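Local coordinates for protein reducing end xylose-releasing exo-oligoxylanase (Paenibacillus barengoltzii G22, PDB 5YXT) that probably hydrolyses xylo-oligosaccharides from their reducing end, releasing xylose, and so contributes to xylan breakdown as a family 8 glycoside hydrolase, at residues C[20-25]-C[339-344]; C[38-43]-C[81-86]; C[202-207]-C[273-278]; C[267-272]-C[284-289]. One frame throughout, in Å; residues are numbered along the deposited sequence.

Interaction 1. Residues C[20-25]-C[339-344]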
loop_
_atom_site.group_PDB
_atom_site.type_symbol
_atom_site.label_atom_id
_atom_site.label_comp_id
_atom_site.label_asym_id
_atom_site.label_seq_id
_atom_site.Cartn_x
_atom_site.Cartn_y
_atom_site.Cartn_z
ATOM N N TYR C 20 -0.404 15.487 -8.976
ATOM C CA TYR C 20 0.547 14.731 -8.186
ATOM C C TYR C 20 1.617 15.605 -7.542
ATOM O O TYR C 20 2.378 15.099 -6.715
ATOM C CB TYR C 20 1.213 13.674 -9.070
ATOM C CG TYR C 20 0.407 12.403 -9.266
ATOM C CD1 TYR C 20 -0.953 12.348 -8.948
ATOM C CD2 TYR C 20 1.007 11.257 -9.785
ATOM C CE1 TYR C 20 -1.683 11.175 -9.127
ATOM C CE2 TYR C 20 0.285 10.083 -9.970
ATOM C CZ TYR C 20 -1.047 10.045 -9.644
ATOM O OH TYR C 20 -1.733 8.869 -9.839
ATOM N N GLY C 21 1.706 16.885 -7.904
ATOM C CA GLY C 21 2.595 17.807 -7.222
ATOM C C GLY C 21 3.824 18.221 -7.998
ATOM O O GLY C 21 4.679 18.920 -7.438
ATOM N N TYR C 22 3.963 17.799 -9.253
ATOM C CA TYR C 22 5.008 18.346 -10.101
ATOM C C TYR C 22 4.580 19.745 -10.546
ATOM O O TYR C 22 3.388 20.050 -10.651
ATOM C CB TYR C 22 5.285 17.394 -11.286
ATOM C CG TYR C 22 5.609 15.983 -10.811
ATOM C CD1 TYR C 22 4.594 15.052 -10.596
ATOM C CD2 TYR C 22 6.929 15.596 -10.538
ATOM C CE1 TYR C 22 4.870 13.776 -10.137
ATOM C CE2 TYR C 22 7.222 14.318 -10.071
ATOM C CZ TYR C 22 6.191 13.412 -9.874
ATOM O OH TYR C 22 6.449 12.145 -9.414
ATOM N N GLY C 23 5.554 20.628 -10.736
ATOM C CA GLY C 23 5.218 22.015 -11.021
ATOM C C GLY C 23 4.648 22.172 -12.418
ATOM O O GLY C 23 5.118 21.556 -13.374
ATOM N N GLU C 24 3.619 23.020 -12.536
ATOM C CA GLU C 24 3.009 23.271 -13.840
ATOM C C GLU C 24 4.049 23.748 -14.841
ATOM O O GLU C 24 4.101 23.262 -15.976
ATOM C CB GLU C 24 1.889 24.305 -13.714
ATOM C CG GLU C 24 1.063 24.169 -12.449
ATOM C CD GLU C 24 -0.323 23.636 -12.716
ATOM O OE1 GLU C 24 -1.128 23.560 -11.759
ATOM O OE2 GLU C 24 -0.609 23.302 -13.887
ATOM N N GLU C 25 4.904 24.687 -14.422
ATOM C CA GLU C 25 5.970 25.181 -15.287
ATOM C C GLU C 25 6.919 24.058 -15.701
ATOM O O GLU C 25 7.253 23.924 -16.882
ATOM N N ALA C 339 3.940 6.154 -7.639
ATOM C CA ALA C 339 5.301 5.668 -7.828
ATOM C C ALA C 339 5.601 5.408 -9.305
ATOM O O ALA C 339 6.685 5.758 -9.792
ATOM C CB ALA C 339 5.531 4.410 -6.995
ATOM N N CYS C 340 4.658 4.800 -10.033
ATOM C CA CYS C 340 4.855 4.593 -11.468
ATOM C C CYS C 340 5.095 5.914 -12.187
ATOM O O CYS C 340 5.935 5.999 -13.090
ATOM C CB CYS C 340 3.651 3.868 -12.074
ATOM S SG CYS C 340 3.585 2.077 -11.686
ATOM N N VAL C 341 4.388 6.965 -11.776
ATOM C CA VAL C 341 4.537 8.258 -12.430
ATOM C C VAL C 341 5.869 8.898 -12.051
ATOM O O VAL C 341 6.528 9.509 -12.898
ATOM C CB VAL C 341 3.336 9.162 -12.090
ATOM C CG1 VAL C 341 3.564 10.584 -12.568
ATOM C CG2 VAL C 341 2.083 8.608 -12.724
ATOM N N ASP C 342 6.293 8.759 -10.782
ATOM C CA ASP C 342 7.572 9.343 -10.367
ATOM C C ASP C 342 8.752 8.669 -11.053
ATOM O O ASP C 342 9.735 9.337 -11.402
ATOM C CB ASP C 342 7.769 9.263 -8.854
ATOM C CG ASP C 342 8.866 10.198 -8.381
ATOM O OD1 ASP C 342 8.692 11.426 -8.567
ATOM O OD2 ASP C 342 9.909 9.720 -7.865
ATOM N N LEU C 343 8.700 7.351 -11.219
ATOM C CA LEU C 343 9.743 6.691 -11.993
ATOM C C LEU C 343 9.807 7.265 -13.404
ATOM O O LEU C 343 10.878 7.638 -13.889
ATOM C CB LEU C 343 9.499 5.183 -12.026
ATOM C CG LEU C 343 10.457 4.325 -12.850
ATOM C CD1 LEU C 343 11.848 4.307 -12.251
ATOM C CD2 LEU C 343 9.886 2.901 -12.930
ATOM N N PHE C 344 8.654 7.386 -14.061
ATOM C CA PHE C 344 8.637 7.940 -15.412
ATOM C C PHE C 344 9.145 9.375 -15.435
ATOM O O PHE C 344 9.911 9.758 -16.330
ATOM C CB PHE C 344 7.220 7.867 -15.981
ATOM C CG PHE C 344 7.046 8.644 -17.251
ATOM C CD1 PHE C 344 7.679 8.235 -18.421
ATOM C CD2 PHE C 344 6.256 9.787 -17.273
ATOM C CE1 PHE C 344 7.520 8.967 -19.613
ATOM C CE2 PHE C 344 6.091 10.524 -18.456
ATOM C CZ PHE C 344 6.728 10.117 -19.618
#
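Tyr22 and Tyr20, just ahead of helix 24-40, reach to Val341 and Asp342 on helix 335-345. The path of Tyr22 begins at a CB directed at that helix. Its CG lies anti to the carbonyl carbon (chi1 -55°), which carries the ring on toward helix 335-345. Partway along the ring, Tyr22 CE1 comes obliquely to 4.2 Å from Val341 CG1, a loose apolar touch. At the tip, Tyr22 OH donates a short hydrogen bond of 2.5 Å to Asp342 OD1. The acceptor sits at the ring edge, in its plane, and offers the anti lone pair, away from the other carboxylate oxygen; ring and carboxylate are nearly coplanar, 24° apart. Tyr20 comes in across Val341 at about a right angle, with Tyr20 CE2 3.6 Å from Val341 CG2 and Tyr20 CD2 3.8 Å from Val341 CG1, so both methyls are engaged. Between the two tyrosines, Gly21 closes helix 16-20 in a Schellman motif. A phenylalanine in place of Tyr22 would probably retain the apolar touch yet deprive Asp342 OD1 of its donor, leaving the buried carboxylate with less to fix its rotation. Asp342 OD2 is hydrogen-bonded to His4 of the second subunit, on which Pro280 also packs against Tyr22. Bonded through both oxygens, the carboxylate is probably held in its rotation and ties the tyrosine segment to the subunit interface.

Interaction 2. Residues C[38-43]-C[81-86]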
loop_
_atom_site.group_PDB
_atom_site.type_symbol
_atom_site.label_atom_id
_atom_site.label_comp_id
_atom_site.label_asym_id
_atom_site.label_seq_id
_atom_site.Cartn_x
_atom_site.Cartn_y
_atom_site.Cartn_z
ATOM N N LEU C 38 12.751 14.798 -29.910
ATOM C CA LEU C 38 12.222 13.750 -30.774
ATOM C C LEU C 38 11.966 14.226 -32.196
ATOM O O LEU C 38 12.115 13.437 -33.147
ATOM C CB LEU C 38 10.917 13.200 -30.180
ATOM C CG LEU C 38 11.033 12.074 -29.144
ATOM C CD1 LEU C 38 12.062 12.375 -28.088
ATOM C CD2 LEU C 38 9.677 11.752 -28.497
ATOM N N PHE C 39 11.566 15.489 -32.361
ATOM C CA PHE C 39 11.153 16.001 -33.661
ATOM C C PHE C 39 12.039 17.109 -34.205
ATOM O O PHE C 39 11.965 17.390 -35.405
ATOM C CB PHE C 39 9.698 16.513 -33.605
ATOM C CG PHE C 39 8.680 15.406 -33.536
ATOM C CD1 PHE C 39 8.381 14.797 -32.326
ATOM C CD2 PHE C 39 8.064 14.940 -34.687
ATOM C CE1 PHE C 39 7.474 13.744 -32.261
ATOM C CE2 PHE C 39 7.151 13.894 -34.631
ATOM C CZ PHE C 39 6.857 13.293 -33.418
ATOM N N GLU C 40 12.855 17.752 -33.376
ATOM C CA GLU C 40 13.710 18.838 -33.841
ATOM C C GLU C 40 15.162 18.679 -33.392
ATOM O O GLU C 40 15.947 19.621 -33.534
ATOM C CB GLU C 40 13.156 20.188 -33.369
ATOM C CG GLU C 40 11.813 20.538 -33.994
ATOM C CD GLU C 40 11.012 21.510 -33.159
ATOM O OE1 GLU C 40 9.803 21.676 -33.436
ATOM O OE2 GLU C 40 11.588 22.121 -32.235
ATOM N N GLY C 41 15.544 17.512 -32.895
ATOM C CA GLY C 41 16.860 17.285 -32.318
ATOM C C GLY C 41 17.825 16.651 -33.299
ATOM O O GLY C 41 17.807 16.944 -34.500
ATOM N N ASP C 42 18.676 15.762 -32.779
ATOM C CA ASP C 42 19.762 15.179 -33.556
ATOM C C ASP C 42 19.828 13.668 -33.381
ATOM O O ASP C 42 18.908 13.054 -32.831
ATOM C CB ASP C 42 21.102 15.804 -33.153
ATOM C CG ASP C 42 21.264 15.923 -31.652
ATOM O OD1 ASP C 42 20.919 14.961 -30.934
ATOM O OD2 ASP C 42 21.737 16.976 -31.185
ATOM N N GLU C 43 20.936 13.068 -33.819
ATOM C CA GLU C 43 21.116 11.624 -33.761
ATOM C C GLU C 43 20.956 11.049 -32.366
ATOM O O GLU C 43 20.860 9.822 -32.234
ATOM N N TYR C 81 0.029 17.982 -30.342
ATOM C CA TYR C 81 0.958 19.062 -30.038
ATOM C C TYR C 81 0.800 20.276 -30.955
ATOM O O TYR C 81 1.538 21.252 -30.791
ATOM C CB TYR C 81 2.400 18.536 -30.105
ATOM C CG TYR C 81 3.383 19.365 -29.307
ATOM C CD1 TYR C 81 3.354 19.375 -27.922
ATOM C CD2 TYR C 81 4.334 20.139 -29.945
ATOM C CE1 TYR C 81 4.252 20.141 -27.197
ATOM C CE2 TYR C 81 5.236 20.898 -29.235
ATOM C CZ TYR C 81 5.191 20.897 -27.867
ATOM O OH TYR C 81 6.096 21.664 -27.175
ATOM N N ASP C 82 -0.131 20.238 -31.916
ATOM C CA ASP C 82 -0.477 21.391 -32.759
ATOM C C ASP C 82 0.680 21.793 -33.678
ATOM O O ASP C 82 1.100 22.952 -33.711
ATOM C CB ASP C 82 -0.928 22.587 -31.916
ATOM C CG ASP C 82 -1.769 23.564 -32.695
ATOM O OD1 ASP C 82 -2.069 23.285 -33.875
ATOM O OD2 ASP C 82 -2.123 24.622 -32.131
ATOM N N ARG C 83 1.200 20.827 -34.435
ATOM C CA ARG C 83 2.182 21.122 -35.483
ATOM C C ARG C 83 1.715 20.486 -36.783
ATOM O O ARG C 83 2.045 19.338 -37.105
ATOM C CB ARG C 83 3.574 20.670 -35.087
ATOM C CG ARG C 83 4.292 21.762 -34.285
ATOM C CD ARG C 83 4.971 21.173 -33.083
ATOM N NE ARG C 83 5.950 22.043 -32.405
ATOM C CZ ARG C 83 5.658 23.111 -31.654
ATOM N NH1 ARG C 83 4.392 23.471 -31.435
ATOM N NH2 ARG C 83 6.649 23.803 -31.089
ATOM N N GLN C 84 0.950 21.269 -37.545
ATOM C CA GLN C 84 0.392 20.788 -38.802
ATOM C C GLN C 84 1.474 20.523 -39.833
ATOM O O GLN C 84 1.324 19.621 -40.662
ATOM C CB GLN C 84 -0.618 21.801 -39.344
ATOM C CG GLN C 84 -1.425 21.270 -40.512
ATOM C CD GLN C 84 -2.544 22.212 -40.910
ATOM O OE1 GLN C 84 -3.437 21.856 -41.680
ATOM N NE2 GLN C 84 -2.502 23.420 -40.382
ATOM N N ASP C 85 2.566 21.298 -39.803
ATOM C CA ASP C 85 3.633 21.086 -40.771
ATOM C C ASP C 85 4.225 19.685 -40.641
ATOM O O ASP C 85 4.418 18.994 -41.646
ATOM C CB ASP C 85 4.713 22.166 -40.617
ATOM C CG ASP C 85 5.260 22.276 -39.195
ATOM O OD1 ASP C 85 4.495 22.088 -38.209
ATOM O OD2 ASP C 85 6.477 22.562 -39.070
ATOM N N VAL C 86 4.512 19.241 -39.415
ATOM C CA VAL C 86 5.017 17.880 -39.225
ATOM C C VAL C 86 3.954 16.859 -39.620
ATOM O O VAL C 86 4.235 15.891 -40.332
ATOM C CB VAL C 86 5.480 17.669 -37.773
ATOM C CG1 VAL C 86 5.729 16.180 -37.508
ATOM C CG2 VAL C 86 6.726 18.483 -37.487
#
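Glu40 OE1 faces Arg83 across the contact but takes its hydrogen bond from Trp35 NE1, five residues earlier in the chain. Arg83 NE lies 4.0 Å from Glu40 OE1, beyond salt-bridge range, so any attraction between the opposite charges is probably weak and long-range. The oxygen nevertheless approaches at the edge of the guanidinium, and the two planar groups are nearly coplanar, 18° apart. Aromatic rings hold the guanidinium: Tyr81 CE2 stands 3.3 Å above its plane, over the centre, and Trp35 makes a cation-pi contact with it. Arg83 reaches this place by a bend at chi2 (135°), while its CD rests in the plane of the Tyr81 ring, at the edge. The fold here is the (alpha/alpha)6 barrel expected of glycoside hydrolase family 8, and the contact joins the last part of helix 24-40 to the turn between helices 68-80 and 84-98. In that turn Asp82 leaves the helical region with positive phi and Arg83 takes the N-cap position of the next helix. On the buried side the chemistry is apolar. With Val86 CG1 anti to the backbone N (chi1 168°), that methyl lies 3.9 Å from Phe39 CD2 and 3.9 Å from Phe39 CE2, so it meets the CD2-CE2 bond of the ring obliquely. The Phe39 ring is itself stacked with Trp35 and touches Met77, and Val86 leans on Ala78, both of helix 68-80.

Interaction 3. Residues C[202-207]-C[273-278]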
loop_
_atom_site.group_PDB
_atom_site.type_symbol
_atom_site.label_atom_id
_atom_site.label_comp_id
_atom_site.label_asym_id
_atom_site.label_seq_id
_atom_site.Cartn_x
_atom_site.Cartn_y
_atom_site.Cartn_z
ATOM N N TYR C 202 -12.990 3.754 -30.920
ATOM C CA TYR C 202 -14.192 3.328 -31.640
ATOM C C TYR C 202 -15.414 4.119 -31.194
ATOM O O TYR C 202 -16.320 4.356 -32.002
ATOM C CB TYR C 202 -14.426 1.817 -31.486
ATOM C CG TYR C 202 -13.156 0.995 -31.630
ATOM C CD1 TYR C 202 -12.124 1.403 -32.476
ATOM C CD2 TYR C 202 -12.976 -0.167 -30.892
ATOM C CE1 TYR C 202 -10.955 0.677 -32.575
ATOM C CE2 TYR C 202 -11.833 -0.903 -30.993
ATOM C CZ TYR C 202 -10.815 -0.477 -31.826
ATOM O OH TYR C 202 -9.658 -1.210 -31.888
ATOM N N GLU C 203 -15.438 4.567 -29.933
ATOM C CA GLU C 203 -16.481 5.485 -29.486
ATOM C C GLU C 203 -16.533 6.721 -30.371
ATOM O O GLU C 203 -17.612 7.238 -30.675
ATOM C CB GLU C 203 -16.231 5.906 -28.039
ATOM C CG GLU C 203 -16.378 4.798 -27.015
ATOM C CD GLU C 203 -17.790 4.682 -26.473
ATOM O OE1 GLU C 203 -18.690 5.399 -26.965
ATOM O OE2 GLU C 203 -17.996 3.870 -25.542
ATOM N N LEU C 204 -15.373 7.214 -30.778
ATOM C CA LEU C 204 -15.314 8.396 -31.630
ATOM C C LEU C 204 -15.620 8.057 -33.084
ATOM O O LEU C 204 -16.248 8.860 -33.789
ATOM C CB LEU C 204 -13.940 9.055 -31.502
ATOM C CG LEU C 204 -13.577 9.503 -30.080
ATOM C CD1 LEU C 204 -12.188 10.108 -30.049
ATOM C CD2 LEU C 204 -14.593 10.497 -29.537
ATOM N N PHE C 205 -15.193 6.880 -33.558
ATOM C CA PHE C 205 -15.608 6.464 -34.894
ATOM C C PHE C 205 -17.126 6.351 -34.972
ATOM O O PHE C 205 -17.724 6.684 -35.999
ATOM C CB PHE C 205 -14.956 5.135 -35.285
ATOM C CG PHE C 205 -13.445 5.188 -35.350
ATOM C CD1 PHE C 205 -12.779 6.397 -35.454
ATOM C CD2 PHE C 205 -12.705 4.022 -35.311
ATOM C CE1 PHE C 205 -11.390 6.445 -35.493
ATOM C CE2 PHE C 205 -11.326 4.057 -35.362
ATOM C CZ PHE C 205 -10.666 5.274 -35.453
ATOM N N ALA C 206 -17.762 5.899 -33.887
ATOM C CA ALA C 206 -19.219 5.797 -33.822
ATOM C C ALA C 206 -19.920 7.150 -33.903
ATOM O O ALA C 206 -21.149 7.184 -34.055
ATOM C CB ALA C 206 -19.643 5.092 -32.532
ATOM N N LEU C 207 -19.186 8.253 -33.764
ATOM C CA LEU C 207 -19.727 9.585 -33.998
ATOM C C LEU C 207 -19.342 10.169 -35.347
ATOM O O LEU C 207 -20.085 10.998 -35.873
ATOM C CB LEU C 207 -19.248 10.558 -32.915
ATOM C CG LEU C 207 -19.307 10.127 -31.458
ATOM C CD1 LEU C 207 -18.327 10.995 -30.679
ATOM C CD2 LEU C 207 -20.726 10.245 -30.903
ATOM N N TRP C 273 -10.148 5.117 -19.819
ATOM C CA TRP C 273 -10.777 5.525 -18.572
ATOM C C TRP C 273 -10.844 7.042 -18.478
ATOM O O TRP C 273 -11.888 7.603 -18.120
ATOM C CB TRP C 273 -10.054 4.956 -17.355
ATOM C CG TRP C 273 -10.785 5.405 -16.119
ATOM C CD1 TRP C 273 -10.441 6.431 -15.280
ATOM C CD2 TRP C 273 -12.032 4.899 -15.639
ATOM N NE1 TRP C 273 -11.388 6.573 -14.290
ATOM C CE2 TRP C 273 -12.377 5.647 -14.490
ATOM C CE3 TRP C 273 -12.891 3.882 -16.062
ATOM C CZ2 TRP C 273 -13.539 5.403 -13.764
ATOM C CZ3 TRP C 273 -14.053 3.642 -15.334
ATOM C CH2 TRP C 273 -14.360 4.399 -14.199
ATOM N N GLU C 274 -9.745 7.731 -18.802
ATOM C CA GLU C 274 -9.770 9.188 -18.741
ATOM C C GLU C 274 -10.779 9.771 -19.725
ATOM O O GLU C 274 -11.495 10.717 -19.387
ATOM C CB GLU C 274 -8.375 9.775 -18.994
ATOM C CG GLU C 274 -8.352 11.289 -19.312
ATOM C CD GLU C 274 -8.692 12.201 -18.114
ATOM O OE1 GLU C 274 -9.214 11.725 -17.077
ATOM O OE2 GLU C 274 -8.445 13.428 -18.219
ATOM N N TRP C 275 -10.862 9.217 -20.940
ATOM C CA TRP C 275 -11.724 9.810 -21.964
ATOM C C TRP C 275 -13.189 9.455 -21.775
ATOM O O TRP C 275 -14.060 10.269 -22.108
ATOM C CB TRP C 275 -11.313 9.364 -23.370
ATOM C CG TRP C 275 -10.154 10.116 -23.961
ATOM C CD1 TRP C 275 -9.361 11.033 -23.336
ATOM C CD2 TRP C 275 -9.656 9.991 -25.291
ATOM N NE1 TRP C 275 -8.398 11.487 -24.200
ATOM C CE2 TRP C 275 -8.557 10.856 -25.408
ATOM C CE3 TRP C 275 -10.029 9.218 -26.396
ATOM C CZ2 TRP C 275 -7.830 10.978 -26.591
ATOM C CZ3 TRP C 275 -9.311 9.341 -27.568
ATOM C CH2 TRP C 275 -8.228 10.214 -27.661
ATOM N N PHE C 276 -13.488 8.259 -21.276
ATOM C CA PHE C 276 -14.863 7.780 -21.254
ATOM C C PHE C 276 -15.313 7.217 -19.920
ATOM O O PHE C 276 -16.524 7.140 -19.700
ATOM C CB PHE C 276 -15.078 6.729 -22.357
ATOM C CG PHE C 276 -15.105 7.335 -23.726
ATOM C CD1 PHE C 276 -16.260 7.946 -24.200
ATOM C CD2 PHE C 276 -13.970 7.367 -24.502
ATOM C CE1 PHE C 276 -16.288 8.543 -25.442
ATOM C CE2 PHE C 276 -13.988 7.959 -25.754
ATOM C CZ PHE C 276 -15.142 8.547 -26.220
ATOM N N ALA C 277 -14.396 6.837 -19.032
ATOM C CA ALA C 277 -14.722 6.351 -17.690
ATOM C C ALA C 277 -15.869 5.342 -17.739
ATOM O O ALA C 277 -16.817 5.396 -16.953
ATOM C CB ALA C 277 -15.033 7.519 -16.748
ATOM N N ALA C 278 -15.758 4.401 -18.678
ATOM C CA ALA C 278 -16.871 3.547 -19.081
ATOM C C ALA C 278 -16.900 2.193 -18.391
ATOM O O ALA C 278 -17.977 1.615 -18.238
ATOM C CB ALA C 278 -16.830 3.300 -20.592
#
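Glu203 lays the aliphatic part of its side chain over one face of Phe276. Its CB stands 3.9 Å from the ring centroid, 29° off the normal, a CH-pi contact in which Glu203 CB is 3.4 Å from Phe276 CZ. Glu203 CG follows over the ring centre, and a bend at chi2 (-90°) turns the carboxylate into a plane only 18° from that of the ring. Leu204 divides its two methyls between the aromatics: CD2 meets Phe276 CZ at the ring edge, in plane, at 3.9 Å, whereas CD1 meets Trp275 CZ3, also at 3.9 Å. Replacing Phe276 with an alanine would probably open a gap beneath Glu203 and leave Leu204 CD2 without its neighbour. The second shell is consistent with holding these groups in place: Glu203 OE2 forms a salt bridge to Arg225, Trp275 NE1 is hydrogen-bonded to Tyr373 O, and the Phe276 ring meets that of Tyr8. The contact joins helix 199-208 to the later part of helix 263-276, with helix 126-143 supplying Leu134 and Phe138 against Leu204 and helix 214-231 supplying Lys218 against Glu203.

Interaction 4. Residues C[267-272]-C[284-289]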
loop_
_atom_site.group_PDB
_atom_site.type_symbol
_atom_site.label_atom_id
_atom_site.label_comp_id
_atom_site.label_asym_id
_atom_site.label_seq_id
_atom_site.Cartn_x
_atom_site.Cartn_y
_atom_site.Cartn_z
ATOM N N ALA C 267 -1.567 1.413 -21.046
ATOM C CA ALA C 267 -1.732 2.803 -21.455
ATOM C C ALA C 267 -3.098 3.031 -22.082
ATOM O O ALA C 267 -3.746 4.054 -21.810
ATOM C CB ALA C 267 -0.619 3.199 -22.429
ATOM N N ASN C 268 -3.555 2.080 -22.908
ATOM C CA ASN C 268 -4.878 2.176 -23.525
ATOM C C ASN C 268 -5.988 2.206 -22.482
ATOM O O ASN C 268 -6.974 2.932 -22.643
ATOM C CB ASN C 268 -5.102 1.002 -24.491
ATOM C CG ASN C 268 -4.156 1.027 -25.681
ATOM O OD1 ASN C 268 -3.637 2.084 -26.045
ATOM N ND2 ASN C 268 -3.923 -0.143 -26.294
ATOM N N LEU C 269 -5.882 1.371 -21.441
ATOM C CA LEU C 269 -6.884 1.382 -20.378
ATOM C C LEU C 269 -6.899 2.720 -19.655
ATOM O O LEU C 269 -7.973 3.250 -19.327
ATOM C CB LEU C 269 -6.615 0.251 -19.380
ATOM C CG LEU C 269 -6.644 -1.170 -19.938
ATOM C CD1 LEU C 269 -6.178 -2.175 -18.895
ATOM C CD2 LEU C 269 -8.035 -1.489 -20.423
ATOM N N GLY C 270 -5.713 3.265 -19.375
ATOM C CA GLY C 270 -5.641 4.578 -18.766
ATOM C C GLY C 270 -6.298 5.639 -19.629
ATOM O O GLY C 270 -7.035 6.491 -19.122
ATOM N N LEU C 271 -6.061 5.590 -20.947
ATOM C CA LEU C 271 -6.615 6.638 -21.809
ATOM C C LEU C 271 -8.115 6.463 -21.999
ATOM O O LEU C 271 -8.860 7.451 -21.969
ATOM C CB LEU C 271 -5.911 6.684 -23.164
ATOM C CG LEU C 271 -6.222 7.946 -23.983
ATOM C CD1 LEU C 271 -5.826 9.198 -23.225
ATOM C CD2 LEU C 271 -5.580 7.942 -25.368
ATOM N N ASP C 272 -8.581 5.222 -22.173
ATOM C CA ASP C 272 -10.022 4.991 -22.254
ATOM C C ASP C 272 -10.721 5.446 -20.982
ATOM O O ASP C 272 -11.777 6.089 -21.040
ATOM C CB ASP C 272 -10.316 3.514 -22.514
ATOM C CG ASP C 272 -11.798 3.246 -22.767
ATOM O OD1 ASP C 272 -12.471 4.067 -23.429
ATOM O OD2 ASP C 272 -12.304 2.212 -22.293
ATOM N N GLU C 284 -9.312 -1.851 -11.915
ATOM C CA GLU C 284 -8.800 -3.056 -11.277
ATOM C C GLU C 284 -7.653 -3.664 -12.081
ATOM O O GLU C 284 -6.647 -4.096 -11.505
ATOM C CB GLU C 284 -9.924 -4.071 -11.091
ATOM C CG GLU C 284 -10.795 -3.800 -9.880
ATOM C CD GLU C 284 -10.896 -5.007 -8.966
ATOM O OE1 GLU C 284 -9.835 -5.504 -8.516
ATOM O OE2 GLU C 284 -12.033 -5.455 -8.693
ATOM N N ALA C 285 -7.777 -3.688 -13.414
ATOM C CA ALA C 285 -6.722 -4.272 -14.238
ATOM C C ALA C 285 -5.436 -3.455 -14.156
ATOM O O ALA C 285 -4.343 -4.020 -14.052
ATOM C CB ALA C 285 -7.193 -4.393 -15.693
ATOM N N VAL C 286 -5.540 -2.122 -14.210
ATOM C CA VAL C 286 -4.340 -1.299 -14.088
ATOM C C VAL C 286 -3.731 -1.473 -12.703
ATOM O O VAL C 286 -2.502 -1.531 -12.547
ATOM C CB VAL C 286 -4.664 0.174 -14.399
ATOM C CG1 VAL C 286 -3.547 1.078 -13.929
ATOM C CG2 VAL C 286 -4.901 0.362 -15.909
ATOM N N GLY C 287 -4.582 -1.596 -11.683
ATOM C CA GLY C 287 -4.087 -1.908 -10.351
ATOM C C GLY C 287 -3.250 -3.175 -10.318
ATOM O O GLY C 287 -2.226 -3.237 -9.637
ATOM N N LYS C 288 -3.666 -4.200 -11.067
ATOM C CA LYS C 288 -2.923 -5.456 -11.061
ATOM C C LYS C 288 -1.581 -5.316 -11.768
ATOM O O LYS C 288 -0.571 -5.870 -11.312
ATOM C CB LYS C 288 -3.753 -6.566 -11.707
ATOM C CG LYS C 288 -4.869 -7.092 -10.816
ATOM C CD LYS C 288 -5.886 -7.877 -11.605
ATOM C CE LYS C 288 -7.149 -8.074 -10.794
ATOM N NZ LYS C 288 -7.987 -9.109 -11.424
ATOM N N ILE C 289 -1.560 -4.603 -12.900
ATOM C CA ILE C 289 -0.319 -4.425 -13.650
ATOM C C ILE C 289 0.681 -3.617 -12.836
ATOM O O ILE C 289 1.858 -3.979 -12.731
ATOM C CB ILE C 289 -0.608 -3.770 -15.013
ATOM C CG1 ILE C 289 -1.564 -4.658 -15.820
ATOM C CG2 ILE C 289 0.695 -3.529 -15.791
ATOM C CD1 ILE C 289 -2.198 -3.974 -17.027
#
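Leu269 meets Val286 and Ala285 inside a helical hairpin: helix 263-276 and helix 281-294 follow each other after a short connection and run roughly antiparallel, as adjacent helices do in an (alpha/alpha)6 barrel. The backbones come near, with the CA atoms of Leu269 and Val286 7.3 Å apart, and the side chains of these two residues slide past each other in opposite directions, so Leu269 CB, close to its own helix, touches Val286 CG2 at 3.9 Å. The valine torsion explains which methyl serves: with CG1 anti to the backbone N (chi1 165°), CG2 is the branch left facing Leu269. Farther out, Leu269 CD1 keeps touch with the valine and also reaches Ala285. All three residues are buried and the contact is wholly apolar. Polar ties lie at the flank, where Asp272 OD2 is bonded to Gln282 near the start of the second helix and forms a salt bridge with Arg225; Val286 also packs on Ala328 and Ala332 in loops. At the leucine tip, Leu269 CD1 touches two carbons of helix 281-294, 4.1 Å from Val286 CG2 and 4.0 Å from Ala285 CB.

Interactions 1 and 2 both use helix 24-40, one just before its start and the other at its end, with centres about 24 Å apart. Interactions 3 and 4 share helix 263-276, and their segments adjoin in sequence. Interaction 4 is buried and purely apolar; interaction 1 is buried too, yet is the one with a hydrogen bond between its segments, beside a subunit interface. Interactions 2 and 3 are partly buried and mixed, pairing apolar contacts with charged side chains whose stronger partners lie elsewhere. The subunit interface also connects two sites: Trp273, in the range of interaction 3, packs from a neighbouring subunit on Asp342 of interaction 1.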